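Local coordinates for protein prophenoloxidase b (Marsupenaeus japonicus, PDB 3WKY) that is a type 3 copper protein of the hemolymph, the inactive precursor of a phenoloxidase that probably hydroxylates monophenols and oxidises o-diphenols, at residues S573-R576 / N577-V580. Numbering follows the deposited sequence.
Unlike the reference sequence in segment 573-576: R576 (reference Gln). With NAG (2-acetamido-2-deoxy-beta-D-glucopyranose), chain F.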
ATOM      1  N   SER A 573      18.309 -15.093 -41.078  1.00 19.72           N
ATOM      2  CA  SER A 573      19.663 -15.359 -40.590  1.00 22.42           C
ATOM      3  C   SER A 573      19.927 -14.638 -39.276  1.00 23.70           C
ATOM      4  O   SER A 573      19.575 -13.459 -39.143  1.00 20.57           O
ATOM      5  CB  SER A 573      20.683 -14.865 -41.625  1.00 22.24           C
ATOM      6  OG  SER A 573      22.027 -15.097 -41.206  1.00 23.94           O
ATOM      7  N   TRP A 574      20.575 -15.306 -38.316  1.00 23.01           N
ATOM      8  CA  TRP A 574      21.112 -14.552 -37.183  1.00 18.15           C
ATOM      9  C   TRP A 574      22.048 -13.509 -37.792  1.00 22.94           C
ATOM     10  O   TRP A 574      22.757 -13.823 -38.737  1.00 21.85           O
ATOM     11  CB  TRP A 574      21.879 -15.449 -36.208  1.00 16.92           C
ATOM     12  CG  TRP A 574      22.329 -14.661 -35.012  1.00 19.08           C
ATOM     13  CD1 TRP A 574      23.573 -14.146 -34.782  1.00 19.15           C
ATOM     14  CD2 TRP A 574      21.509 -14.236 -33.913  1.00 17.09           C
ATOM     15  NE1 TRP A 574      23.586 -13.450 -33.594  1.00 20.55           N
ATOM     16  CE2 TRP A 574      22.331 -13.487 -33.042  1.00 17.64           C
ATOM     17  CE3 TRP A 574      20.171 -14.435 -33.572  1.00 20.67           C
ATOM     18  CZ2 TRP A 574      21.852 -12.928 -31.849  1.00 16.55           C
ATOM     19  CZ3 TRP A 574      19.692 -13.876 -32.387  1.00 21.73           C
ATOM     20  CH2 TRP A 574      20.530 -13.137 -31.544  1.00 18.27           C
ATOM     21  N   PRO A 575      22.035 -12.260 -37.291  1.00 16.98           N
ATOM     22  CA  PRO A 575      22.902 -11.256 -37.930  1.00 19.73           C
ATOM     23  C   PRO A 575      24.386 -11.594 -37.807  1.00 23.21           C
ATOM     24  O   PRO A 575      24.877 -11.801 -36.692  1.00 19.37           O
ATOM     25  CB  PRO A 575      22.602  -9.978 -37.141  1.00 23.18           C
ATOM     26  CG  PRO A 575      21.221 -10.184 -36.618  1.00 22.35           C
ATOM     27  CD  PRO A 575      21.143 -11.655 -36.282  1.00 18.21           C
ATOM     28  N   ARG A 576      25.098 -11.643 -38.933  1.00 21.92           N
ATOM     29  CA  ARG A 576      26.518 -11.976 -38.880  1.00 21.50           C
ATOM     30  C   ARG A 576      27.260 -10.994 -37.983  1.00 18.78           C
ATOM     31  O   ARG A 576      28.175 -11.385 -37.251  1.00 21.99           O
ATOM     32  CB  ARG A 576      27.160 -12.016 -40.283  1.00 23.08           C
ATOM     33  CG  ARG A 576      28.631 -12.466 -40.241  1.00 28.07           C
ATOM     34  CD  ARG A 576      29.497 -11.844 -41.356  1.00 37.82           C
ATOM     35  NE  ARG A 576      30.921 -11.858 -41.004  1.00 37.82           N
ATOM     36  CZ  ARG A 576      31.526 -10.913 -40.280  1.00 43.23           C
ATOM     37  NH1 ARG A 576      30.837  -9.867 -39.832  1.00 33.37           N
ATOM     38  NH2 ARG A 576      32.825 -11.008 -40.001  1.00 33.56           N
ATOM     39  N   ASN A 577      26.847  -9.728 -38.013  1.00 18.73           N
ATOM     40  CA  ASN A 577      27.537  -8.708 -37.227  1.00 23.87           C
ATOM     41  C   ASN A 577      27.346  -8.873 -35.715  1.00 18.79           C
ATOM     42  O   ASN A 577      28.127  -8.322 -34.922  1.00 19.85           O
ATOM     43  CB  ASN A 577      27.162  -7.294 -37.683  1.00 19.14           C
ATOM     44  CG  ASN A 577      25.742  -6.904 -37.290  1.00 22.53           C
ATOM     45  OD1 ASN A 577      24.777  -7.408 -37.854  1.00 22.29           O
ATOM     46  ND2 ASN A 577      25.616  -5.996 -36.324  1.00 20.00           N
ATOM     47  N   LEU A 578      26.330  -9.644 -35.322  1.00 17.97           N
ATOM     48  CA  LEU A 578      26.102  -9.945 -33.895  1.00 17.33           C
ATOM     49  C   LEU A 578      26.438 -11.389 -33.558  1.00 19.91           C
ATOM     50  O   LEU A 578      25.986 -11.933 -32.551  1.00 18.10           O
ATOM     51  CB  LEU A 578      24.651  -9.629 -33.479  1.00 17.20           C
ATOM     52  CG  LEU A 578      24.166  -8.201 -33.735  1.00 16.47           C
ATOM     53  CD1 LEU A 578      22.711  -8.043 -33.247  1.00 18.19           C
ATOM     54  CD2 LEU A 578      25.070  -7.155 -33.062  1.00 17.49           C
ATOM     55  N   GLN A 579      27.251 -12.021 -34.400  1.00 19.53           N
ATOM     56  CA  GLN A 579      27.596 -13.416 -34.192  1.00 18.21           C
ATOM     57  C   GLN A 579      28.458 -13.628 -32.943  1.00 15.88           C
ATOM     58  O   GLN A 579      28.430 -14.699 -32.335  1.00 18.24           O
ATOM     59  CB  GLN A 579      28.331 -13.931 -35.429  1.00 19.46           C
ATOM     60  CG  GLN A 579      28.745 -15.370 -35.389  1.00 20.62           C
ATOM     61  CD  GLN A 579      29.279 -15.787 -36.745  1.00 30.94           C
ATOM     62  OE1 GLN A 579      29.667 -14.926 -37.546  1.00 22.14           O
ATOM     63  NE2 GLN A 579      29.278 -17.092 -37.025  1.00 21.43           N
ATOM     64  N   VAL A 580      29.226 -12.609 -32.571  1.00 17.90           N
ATOM     65  CA  VAL A 580      30.119 -12.692 -31.421  1.00 16.92           C
ATOM     66  C   VAL A 580      29.590 -11.737 -30.353  1.00 16.45           C
ATOM     67  O   VAL A 580      29.341 -10.568 -30.647  1.00 20.16           O
ATOM     68  CB  VAL A 580      31.561 -12.297 -31.836  1.00 21.01           C
ATOM     69  CG1 VAL A 580      32.511 -12.242 -30.619  1.00 19.61           C
ATOM     70  CG2 VAL A 580      32.092 -13.288 -32.900  1.00 19.12           C
TER
HETATM   71  C1  NAG F 704      32.356 -13.243 -44.270  1.00 41.01           C
HETATM   72  C2  NAG F 704      33.374 -13.062 -45.400  1.00 50.40           C
HETATM   73  C3  NAG F 704      33.847 -11.614 -45.431  1.00 47.97           C
HETATM   74  C4  NAG F 704      32.649 -10.693 -45.606  1.00 50.44           C
HETATM   75  C5  NAG F 704      31.545 -11.008 -44.599  1.00 49.65           C
HETATM   76  C6  NAG F 704      30.267 -10.273 -44.984  1.00 46.12           C
HETATM   77  C7  NAG F 704      34.770 -14.850 -46.272  1.00 57.44           C
HETATM   78  C8  NAG F 704      36.182 -15.355 -46.350  1.00 45.99           C
HETATM   79  N2  NAG F 704      34.494 -13.986 -45.292  1.00 52.02           N
HETATM   80  O3  NAG F 704      34.747 -11.413 -46.495  1.00 47.73           O
HETATM   81  O4  NAG F 704      33.053  -9.349 -45.450  1.00 55.76           O
HETATM   82  O5  NAG F 704      31.255 -12.394 -44.545  1.00 50.97           O
HETATM   83  O6  NAG F 704      29.627 -10.996 -46.013  1.00 54.48           O
HETATM   84  O7  NAG F 704      33.929 -15.230 -47.088  1.00 52.65           O
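W574 turns its indole edge onto the backbone of L578: NE1 donates to L578 O at 3.0 Å, nearly straight at 174°. The oxygen lies in the indole plane, yet seen from the carbonyl the donor stands well above its plane. CG of W574 sits anti to the backbone N (chi1 -176°), beside the carbonyl carbon, which brings the NE1 edge to L578, while CD of P575 lies 3.4 Å above one ring face, toward the rim. R232 makes a cation-pi contact with the indole. P575 O accepts a hydrogen bond from L578 N at 2.9 Å and R576 O one from Q579 N at 3.1 Å, successive i to i+3 bonds that wind a short 3-10 turn round R576 and N577. CB of P575 makes an apolar contact with CG of L578 (4.1 Å) and van der Waals contact with OD1 of N577 (3.4 Å). The turn belongs to the long loop between strands 541-548 and 588-598 of the hemocyanin Ig-like domain, packed against helix 193-205 of the copper-containing domain, with the W574 side chain about 10 Å from the dicopper-oxygen cluster. An alanine in place of W574 would probably leave L578 O without this N-H and R232 without its cation-pi partner. Farther out, CG of R576 (reference glutamine) lies against OE1 of Q579, guanidinium and amide planes 81° apart. NH2 and NH1 form salt bridges with D484 and E481, NE is hydrogen-bonded to N550 OD1, and the N-acetylglucosamine of the N550 glycan merely comes alongside, O5 3.6 Å from NE. The amide of N577 donates to L480 O and D192, that of Q579 to S549 O.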